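Local atomic coordinates of PaaX domain-containing protein, C-domain protein (Mycobacterium tuberculosis, PDB entry 3KFW), a protein that is of uncharacterized function but belongs to the PaaX family of transcriptional repressors and probably binds DNA through an N-terminal helix-turn-helix region. Residues V9-A23 with L53-L67. Sequence-based numbering, arbitrary orientation.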
ATOM      1  N   VAL A   9     -11.673 -30.479  31.828  1.00 38.35           N
ATOM      2  CA  VAL A   9     -11.144 -30.349  33.214  1.00 38.61           C
ATOM      3  C   VAL A   9     -10.747 -28.913  33.476  1.00 38.55           C
ATOM      4  O   VAL A   9     -10.924 -28.442  34.582  1.00 40.08           O
ATOM      5  CB  VAL A   9     -10.063 -31.400  33.721  1.00 38.89           C
ATOM      6  CG1 VAL A   9     -10.133 -32.705  32.934  1.00 38.57           C
ATOM      7  CG2 VAL A   9      -8.642 -30.829  33.774  1.00 37.86           C
ATOM      8  N   LEU A  10     -10.279 -28.185  32.463  1.00 38.46           N
ATOM      9  CA  LEU A  10     -10.088 -26.741  32.666  1.00 38.89           C
ATOM     10  C   LEU A  10     -11.365 -26.036  33.146  1.00 37.99           C
ATOM     11  O   LEU A  10     -11.330 -25.355  34.154  1.00 37.38           O
ATOM     12  CB  LEU A  10      -9.491 -26.021  31.452  1.00 38.73           C
ATOM     13  CG  LEU A  10      -8.015 -26.347  31.154  1.00 41.57           C
ATOM     14  CD1 LEU A  10      -7.420 -25.411  30.037  1.00 41.59           C
ATOM     15  CD2 LEU A  10      -7.141 -26.341  32.410  1.00 39.73           C
ATOM     16  N   SER A  11     -12.473 -26.204  32.434  1.00 37.98           N
ATOM     17  CA  SER A  11     -13.740 -25.584  32.829  1.00 38.28           C
ATOM     18  C   SER A  11     -14.225 -26.052  34.181  1.00 37.81           C
ATOM     19  O   SER A  11     -14.720 -25.274  34.952  1.00 38.20           O
ATOM     20  CB  SER A  11     -14.799 -25.836  31.790  1.00 38.17           C
ATOM     21  OG  SER A  11     -14.658 -24.859  30.768  1.00 42.01           O
ATOM     22  N   VAL A  12     -14.044 -27.321  34.491  1.00 38.04           N
ATOM     23  CA  VAL A  12     -14.509 -27.829  35.770  1.00 38.81           C
ATOM     24  C   VAL A  12     -13.685 -27.237  36.932  1.00 39.95           C
ATOM     25  O   VAL A  12     -14.197 -27.038  38.041  1.00 41.09           O
ATOM     26  CB  VAL A  12     -14.521 -29.386  35.742  1.00 39.37           C
ATOM     27  CG1 VAL A  12     -14.751 -29.957  37.118  1.00 39.37           C
ATOM     28  CG2 VAL A  12     -15.628 -29.896  34.740  1.00 36.43           C
ATOM     29  N   LEU A  13     -12.422 -26.911  36.667  1.00 39.96           N
ATOM     30  CA  LEU A  13     -11.580 -26.293  37.670  1.00 41.33           C
ATOM     31  C   LEU A  13     -11.595 -24.761  37.710  1.00 41.42           C
ATOM     32  O   LEU A  13     -11.037 -24.155  38.603  1.00 43.44           O
ATOM     33  CB  LEU A  13     -10.126 -26.887  37.651  1.00 40.69           C
ATOM     34  CG  LEU A  13     -10.102 -28.413  37.862  1.00 40.83           C
ATOM     35  CD1 LEU A  13      -8.742 -28.984  37.575  1.00 37.99           C
ATOM     36  CD2 LEU A  13     -10.544 -28.728  39.298  1.00 38.36           C
ATOM     37  N   LEU A  14     -12.244 -24.134  36.766  1.00 42.90           N
ATOM     38  CA  LEU A  14     -12.386 -22.676  36.768  1.00 43.81           C
ATOM     39  C   LEU A  14     -12.698 -22.105  38.168  1.00 43.34           C
ATOM     40  O   LEU A  14     -13.733 -22.435  38.801  1.00 41.85           O
ATOM     41  CB  LEU A  14     -13.451 -22.296  35.744  1.00 44.29           C
ATOM     42  CG  LEU A  14     -13.151 -21.237  34.682  1.00 47.84           C
ATOM     43  CD1 LEU A  14     -11.789 -21.413  33.990  1.00 50.55           C
ATOM     44  CD2 LEU A  14     -14.292 -21.303  33.630  1.00 50.30           C
ATOM     45  N   GLY A  15     -11.740 -21.301  38.661  1.00 43.51           N
ATOM     46  CA  GLY A  15     -11.857 -20.595  39.925  1.00 42.62           C
ATOM     47  C   GLY A  15     -11.622 -21.460  41.150  1.00 43.37           C
ATOM     48  O   GLY A  15     -11.800 -20.980  42.273  1.00 43.35           O
ATOM     49  N   ALA A  16     -11.237 -22.735  40.959  1.00 43.49           N
ATOM     50  CA  ALA A  16     -10.942 -23.644  42.117  1.00 43.21           C
ATOM     51  C   ALA A  16      -9.701 -23.175  42.839  1.00 42.99           C
ATOM     52  O   ALA A  16      -9.747 -22.930  44.057  1.00 44.19           O
ATOM     53  CB  ALA A  16     -10.768 -25.058  41.687  1.00 41.99           C
ATOM     54  N   HIS A  17      -8.618 -23.001  42.067  1.00 41.93           N
ATOM     55  CA  HIS A  17      -7.304 -22.637  42.600  1.00 41.12           C
ATOM     56  C   HIS A  17      -7.404 -21.577  43.723  1.00 39.81           C
ATOM     57  O   HIS A  17      -8.044 -20.569  43.533  1.00 41.03           O
ATOM     58  CB  HIS A  17      -6.367 -22.185  41.484  1.00 39.89           C
ATOM     59  CG  HIS A  17      -4.927 -22.261  41.869  1.00 43.72           C
ATOM     60  ND1 HIS A  17      -4.321 -21.313  42.678  1.00 46.00           N
ATOM     61  CD2 HIS A  17      -3.977 -23.192  41.602  1.00 42.97           C
ATOM     62  CE1 HIS A  17      -3.054 -21.640  42.864  1.00 43.21           C
ATOM     63  NE2 HIS A  17      -2.821 -22.780  42.230  1.00 45.49           N
ATOM     64  N   PRO A  18      -6.770 -21.797  44.883  1.00 38.59           N
ATOM     65  CA  PRO A  18      -5.768 -22.817  45.279  1.00 38.14           C
ATOM     66  C   PRO A  18      -6.310 -24.134  45.834  1.00 37.43           C
ATOM     67  O   PRO A  18      -5.518 -24.989  46.234  1.00 37.45           O
ATOM     68  CB  PRO A  18      -4.986 -22.105  46.434  1.00 37.11           C
ATOM     69  CG  PRO A  18      -6.026 -21.339  47.134  1.00 36.98           C
ATOM     70  CD  PRO A  18      -6.974 -20.817  45.976  1.00 38.55           C
ATOM     71  N   ALA A  19      -7.624 -24.282  45.939  1.00 37.36           N
ATOM     72  CA  ALA A  19      -8.178 -25.570  46.401  1.00 37.85           C
ATOM     73  C   ALA A  19      -7.786 -26.739  45.432  1.00 37.27           C
ATOM     74  O   ALA A  19      -7.433 -26.495  44.286  1.00 37.85           O
ATOM     75  CB  ALA A  19      -9.704 -25.466  46.599  1.00 36.88           C
ATOM     76  N   TRP A  20      -7.806 -27.976  45.914  1.00 37.10           N
ATOM     77  CA  TRP A  20      -7.323 -29.160  45.158  1.00 35.19           C
ATOM     78  C   TRP A  20      -8.556 -29.961  44.970  1.00 35.08           C
ATOM     79  O   TRP A  20      -9.475 -29.897  45.819  1.00 34.18           O
ATOM     80  CB  TRP A  20      -6.397 -30.026  46.002  1.00 34.73           C
ATOM     81  CG  TRP A  20      -5.094 -29.417  46.328  1.00 34.96           C
ATOM     82  CD1 TRP A  20      -4.801 -28.610  47.410  1.00 30.39           C
ATOM     83  CD2 TRP A  20      -3.863 -29.556  45.576  1.00 33.98           C
ATOM     84  NE1 TRP A  20      -3.490 -28.237  47.349  1.00 30.70           N
ATOM     85  CE2 TRP A  20      -2.882 -28.817  46.255  1.00 31.45           C
ATOM     86  CE3 TRP A  20      -3.518 -30.192  44.378  1.00 33.34           C
ATOM     87  CZ2 TRP A  20      -1.564 -28.730  45.797  1.00 29.21           C
ATOM     88  CZ3 TRP A  20      -2.197 -30.105  43.930  1.00 32.86           C
ATOM     89  CH2 TRP A  20      -1.242 -29.376  44.637  1.00 29.70           C
ATOM     90  N   ALA A  21      -8.573 -30.711  43.868  1.00 34.77           N
ATOM     91  CA  ALA A  21      -9.704 -31.519  43.486  1.00 34.93           C
ATOM     92  C   ALA A  21      -9.205 -32.987  43.312  1.00 35.82           C
ATOM     93  O   ALA A  21      -8.286 -33.247  42.508  1.00 35.16           O
ATOM     94  CB  ALA A  21     -10.295 -30.984  42.206  1.00 32.97           C
ATOM     95  N   THR A  22      -9.807 -33.922  44.058  1.00 36.81           N
ATOM     96  CA  THR A  22      -9.415 -35.332  43.984  1.00 38.49           C
ATOM     97  C   THR A  22      -9.881 -35.918  42.683  1.00 39.77           C
ATOM     98  O   THR A  22     -10.925 -35.514  42.148  1.00 40.31           O
ATOM     99  CB  THR A  22     -10.015 -36.198  45.130  1.00 38.79           C
ATOM    100  OG1 THR A  22     -11.424 -36.434  44.905  1.00 38.34           O
ATOM    101  CG2 THR A  22      -9.781 -35.539  46.536  1.00 38.49           C
ATOM    102  N   ALA A  23      -9.121 -36.880  42.174  1.00 41.15           N
ATOM    103  CA  ALA A  23      -9.584 -37.753  41.079  1.00 42.09           C
ATOM    104  C   ALA A  23     -11.068 -38.102  41.174  1.00 43.14           C
ATOM    105  O   ALA A  23     -11.817 -37.886  40.239  1.00 44.15           O
ATOM    106  CB  ALA A  23      -8.778 -39.004  41.069  1.00 42.00           C
ATOM    107  N   LEU A  53      -1.352 -29.204  34.903  1.00 40.46           N
ATOM    108  CA  LEU A  53      -1.799 -29.396  36.254  1.00 39.13           C
ATOM    109  C   LEU A  53      -0.621 -29.775  37.110  1.00 39.50           C
ATOM    110  O   LEU A  53       0.405 -30.289  36.631  1.00 40.49           O
ATOM    111  CB  LEU A  53      -2.828 -30.524  36.330  1.00 38.27           C
ATOM    112  CG  LEU A  53      -4.179 -30.354  35.634  1.00 36.38           C
ATOM    113  CD1 LEU A  53      -4.893 -31.688  35.657  1.00 35.31           C
ATOM    114  CD2 LEU A  53      -5.064 -29.229  36.236  1.00 32.48           C
ATOM    115  N   VAL A  54      -0.793 -29.561  38.403  1.00 38.66           N
ATOM    116  CA  VAL A  54       0.123 -30.049  39.390  1.00 37.31           C
ATOM    117  C   VAL A  54      -0.680 -31.070  40.244  1.00 37.14           C
ATOM    118  O   VAL A  54      -1.879 -30.875  40.466  1.00 36.90           O
ATOM    119  CB  VAL A  54       0.683 -28.838  40.218  1.00 38.00           C
ATOM    120  CG1 VAL A  54       1.663 -28.048  39.389  1.00 37.85           C
ATOM    121  CG2 VAL A  54      -0.456 -27.875  40.652  1.00 35.54           C
ATOM    122  N   ARG A  55      -0.045 -32.163  40.693  1.00 37.09           N
ATOM    123  CA  ARG A  55      -0.720 -33.098  41.600  1.00 36.69           C
ATOM    124  C   ARG A  55      -0.104 -33.187  43.004  1.00 36.79           C
ATOM    125  O   ARG A  55       1.077 -32.945  43.220  1.00 35.66           O
ATOM    126  CB  ARG A  55      -0.872 -34.503  40.979  1.00 36.82           C
ATOM    127  CG  ARG A  55       0.362 -35.370  40.896  1.00 36.48           C
ATOM    128  CD  ARG A  55      -0.004 -36.743  40.329  1.00 42.64           C
ATOM    129  NE  ARG A  55       1.157 -37.565  39.921  1.00 46.66           N
ATOM    130  CZ  ARG A  55       2.433 -37.137  39.883  1.00 44.26           C
ATOM    131  NH1 ARG A  55       2.705 -35.879  40.193  1.00 40.21           N
ATOM    132  NH2 ARG A  55       3.432 -37.947  39.509  1.00 37.42           N
ATOM    133  N   SER A  56      -0.924 -33.561  43.972  1.00 36.45           N
ATOM    134  CA  SER A  56      -0.398 -33.754  45.297  1.00 35.50           C
ATOM    135  C   SER A  56      -1.195 -34.876  45.913  1.00 35.12           C
ATOM    136  O   SER A  56      -2.080 -35.413  45.268  1.00 34.85           O
ATOM    137  CB  SER A  56      -0.574 -32.456  46.078  1.00 34.07           C
ATOM    138  OG  SER A  56      -1.936 -32.300  46.407  1.00 34.73           O
ATOM    139  N   ALA A  57      -0.896 -35.215  47.156  1.00 35.58           N
ATOM    140  CA  ALA A  57      -1.729 -36.130  47.934  1.00 36.14           C
ATOM    141  C   ALA A  57      -3.187 -35.680  47.995  1.00 36.78           C
ATOM    142  O   ALA A  57      -4.091 -36.523  48.039  1.00 37.92           O
ATOM    143  CB  ALA A  57      -1.180 -36.310  49.312  1.00 36.27           C
ATOM    144  N   ASP A  58      -3.451 -34.378  47.953  1.00 36.89           N
ATOM    145  CA  ASP A  58      -4.872 -33.926  47.968  1.00 37.00           C
ATOM    146  C   ASP A  58      -5.565 -33.851  46.591  1.00 36.99           C
ATOM    147  O   ASP A  58      -6.784 -33.581  46.507  1.00 37.69           O
ATOM    148  CB  ASP A  58      -5.029 -32.625  48.746  1.00 36.87           C
ATOM    149  CG  ASP A  58      -4.489 -32.721  50.155  1.00 37.32           C
ATOM    150  OD1 ASP A  58      -4.963 -33.510  50.987  1.00 35.61           O
ATOM    151  OD2 ASP A  58      -3.539 -31.992  50.449  1.00 43.93           O
ATOM    152  N   GLY A  59      -4.790 -34.082  45.524  1.00 36.56           N
ATOM    153  CA  GLY A  59      -5.334 -34.345  44.193  1.00 36.66           C
ATOM    154  C   GLY A  59      -4.751 -33.438  43.123  1.00 37.07           C
ATOM    155  O   GLY A  59      -3.564 -33.496  42.839  1.00 37.86           O
ATOM    156  N   TYR A  60      -5.585 -32.582  42.543  1.00 36.69           N
ATOM    157  CA  TYR A  60      -5.199 -31.797  41.379  1.00 35.93           C
ATOM    158  C   TYR A  60      -5.710 -30.346  41.477  1.00 36.12           C
ATOM    159  O   TYR A  60      -6.785 -30.083  42.043  1.00 35.61           O
ATOM    160  CB  TYR A  60      -5.755 -32.459  40.116  1.00 36.21           C
ATOM    161  CG  TYR A  60      -5.317 -33.910  39.866  1.00 34.07           C
ATOM    162  CD1 TYR A  60      -4.167 -34.186  39.138  1.00 32.39           C
ATOM    163  CD2 TYR A  60      -6.069 -34.998  40.347  1.00 33.23           C
ATOM    164  CE1 TYR A  60      -3.763 -35.499  38.893  1.00 33.81           C
ATOM    165  CE2 TYR A  60      -5.669 -36.373  40.094  1.00 30.73           C
ATOM    166  CZ  TYR A  60      -4.515 -36.609  39.364  1.00 32.62           C
ATOM    167  OH  TYR A  60      -4.039 -37.923  39.110  1.00 32.32           O
ATOM    168  N   ARG A  61      -4.905 -29.414  40.978  1.00 35.01           N
ATOM    169  CA  ARG A  61      -5.290 -28.039  40.848  1.00 35.41           C
ATOM    170  C   ARG A  61      -4.427 -27.490  39.689  1.00 36.27           C
ATOM    171  O   ARG A  61      -3.451 -28.144  39.285  1.00 36.75           O
ATOM    172  CB  ARG A  61      -5.103 -27.244  42.151  1.00 34.34           C
ATOM    173  CG  ARG A  61      -3.688 -26.883  42.426  1.00 36.40           C
ATOM    174  CD  ARG A  61      -3.513 -25.964  43.634  1.00 36.52           C
ATOM    175  NE  ARG A  61      -2.099 -25.803  43.957  1.00 33.52           N
ATOM    176  CZ  ARG A  61      -1.626 -25.160  45.029  1.00 33.92           C
ATOM    177  NH1 ARG A  61      -2.477 -24.582  45.871  1.00 33.37           N
ATOM    178  NH2 ARG A  61      -0.308 -25.060  45.233  1.00 25.68           N
ATOM    179  N   LEU A  62      -4.824 -26.346  39.115  1.00 36.37           N
ATOM    180  CA  LEU A  62      -4.113 -25.768  37.965  1.00 36.73           C
ATOM    181  C   LEU A  62      -2.624 -25.425  38.261  1.00 37.35           C
ATOM    182  O   LEU A  62      -2.287 -24.980  39.326  1.00 36.42           O
ATOM    183  CB  LEU A  62      -4.862 -24.490  37.470  1.00 35.65           C
ATOM    184  CG  LEU A  62      -5.913 -24.484  36.316  1.00 36.25           C
ATOM    185  CD1 LEU A  62      -6.795 -25.734  36.225  1.00 32.78           C
ATOM    186  CD2 LEU A  62      -6.792 -23.207  36.315  1.00 36.09           C
ATOM    187  N   SER A  63      -1.774 -25.592  37.260  1.00 39.31           N
ATOM    188  CA  SER A  63      -0.423 -25.033  37.199  1.00 40.62           C
ATOM    189  C   SER A  63      -0.367 -23.523  37.310  1.00 42.52           C
ATOM    190  O   SER A  63      -1.256 -22.822  36.773  1.00 43.61           O
ATOM    191  CB  SER A  63       0.137 -25.345  35.824  1.00 40.35           C
ATOM    192  OG  SER A  63       1.537 -25.272  35.869  1.00 41.49           O
ATOM    193  N   ASP A  64       0.707 -23.002  37.906  1.00 43.76           N
ATOM    194  CA  ASP A  64       0.901 -21.554  37.982  1.00 45.55           C
ATOM    195  C   ASP A  64       0.926 -20.850  36.613  1.00 46.09           C
ATOM    196  O   ASP A  64       0.357 -19.758  36.474  1.00 46.02           O
ATOM    197  CB  ASP A  64       2.099 -21.175  38.857  1.00 46.19           C
ATOM    198  CG  ASP A  64       1.731 -21.086  40.358  1.00 49.21           C
ATOM    199  OD1 ASP A  64       0.705 -20.432  40.695  1.00 51.08           O
ATOM    200  OD2 ASP A  64       2.472 -21.658  41.208  1.00 52.18           O
ATOM    201  N   ARG A  65       1.529 -21.489  35.603  1.00 46.50           N
ATOM    202  CA  ARG A  65       1.521 -20.940  34.235  1.00 46.73           C
ATOM    203  C   ARG A  65       0.185 -21.092  33.457  1.00 45.90           C
ATOM    204  O   ARG A  65      -0.103 -20.288  32.563  1.00 45.95           O
ATOM    205  CB  ARG A  65       2.748 -21.402  33.413  1.00 47.28           C
ATOM    206  CG  ARG A  65       2.513 -22.534  32.401  1.00 50.13           C
ATOM    207  CD  ARG A  65       3.852 -23.041  31.796  1.00 54.91           C
ATOM    208  NE  ARG A  65       3.644 -24.135  30.836  1.00 57.48           N
ATOM    209  CZ  ARG A  65       3.888 -25.428  31.068  1.00 58.20           C
ATOM    210  NH1 ARG A  65       4.374 -25.837  32.241  1.00 56.66           N
ATOM    211  NH2 ARG A  65       3.644 -26.320  30.112  1.00 58.52           N
ATOM    212  N   LEU A  66      -0.630 -22.091  33.798  1.00 44.87           N
ATOM    213  CA  LEU A  66      -2.004 -22.138  33.276  1.00 43.91           C
ATOM    214  C   LEU A  66      -2.903 -21.118  33.943  1.00 43.38           C
ATOM    215  O   LEU A  66      -3.763 -20.502  33.286  1.00 43.24           O
ATOM    216  CB  LEU A  66      -2.624 -23.518  33.348  1.00 43.32           C
ATOM    217  CG  LEU A  66      -2.867 -24.019  31.933  1.00 45.71           C
ATOM    218  CD1 LEU A  66      -1.583 -23.997  31.044  1.00 46.55           C
ATOM    219  CD2 LEU A  66      -3.506 -25.382  31.955  1.00 47.24           C
ATOM    220  N   LEU A  67      -2.650 -20.927  35.235  1.00 42.32           N
ATOM    221  CA  LEU A  67      -3.350 -19.959  36.053  1.00 41.78           C
ATOM    222  C   LEU A  67      -3.146 -18.494  35.597  1.00 41.65           C
ATOM    223  O   LEU A  67      -4.118 -17.737  35.480  1.00 40.95           O
ATOM    224  CB  LEU A  67      -2.937 -20.139  37.513  1.00 40.95           C
ATOM    225  CG  LEU A  67      -3.833 -19.422  38.506  1.00 41.18           C
ATOM    226  CD1 LEU A  67      -5.166 -20.145  38.595  1.00 38.85           C
ATOM    227  CD2 LEU A  67      -3.143 -19.262  39.890  1.00 42.55           C
TER
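Ala-21 pairs with Tyr-60 in a single antiparallel bridge of the hydrogen-bonded kind, with Ala-21 N 2.6 Å from Tyr-60 O and Tyr-60 N 2.8 Å from Ala-21 O. The pair lays the chain after helix 5-13 along the edge of the hairpin 53-62. Trp-20, His-17 and Arg-61 carry much of the side-chain contact. The extended arginine chain runs over one face of the indole in a CH-pi contact, and Arg-61 CG stands 3.9 Å from the centroid of the Trp-20 six-membered ring. The guanidinium lies over the indole near CZ2, the two planes 16° apart. The imidazole of His-17 lies against the other guanidinium face, with His-17 NE2 3.6 Å from Arg-61 NE. In the guanidinium plane, Arg-61 NH1 donates to a lone pair of Pro-18 O at 3.1 Å, which, with the rings on both faces, limits its rotation. Ser-56 packs on the opposite indole face through CB and OG. Its hydroxyl, at chi1 73°, also accepts from Asp-58 N in an ST turn. Leu-67 CD2 sits over one face of the His-17 ring, 3.9 Å from the centroid. Leu-10 CD2 meets Leu-62 CD1 and Leu-66 CD2, and Leu-13 packs on Leu-53 and Leu-62. This apolar layer continues to Leu-44 and Met-47 of helix 37-49 and Leu-26 of helix 23-30. The whole resembles a winged helix-turn-helix, with hairpin 53-62 as the wing packed against the first helix and its following loop.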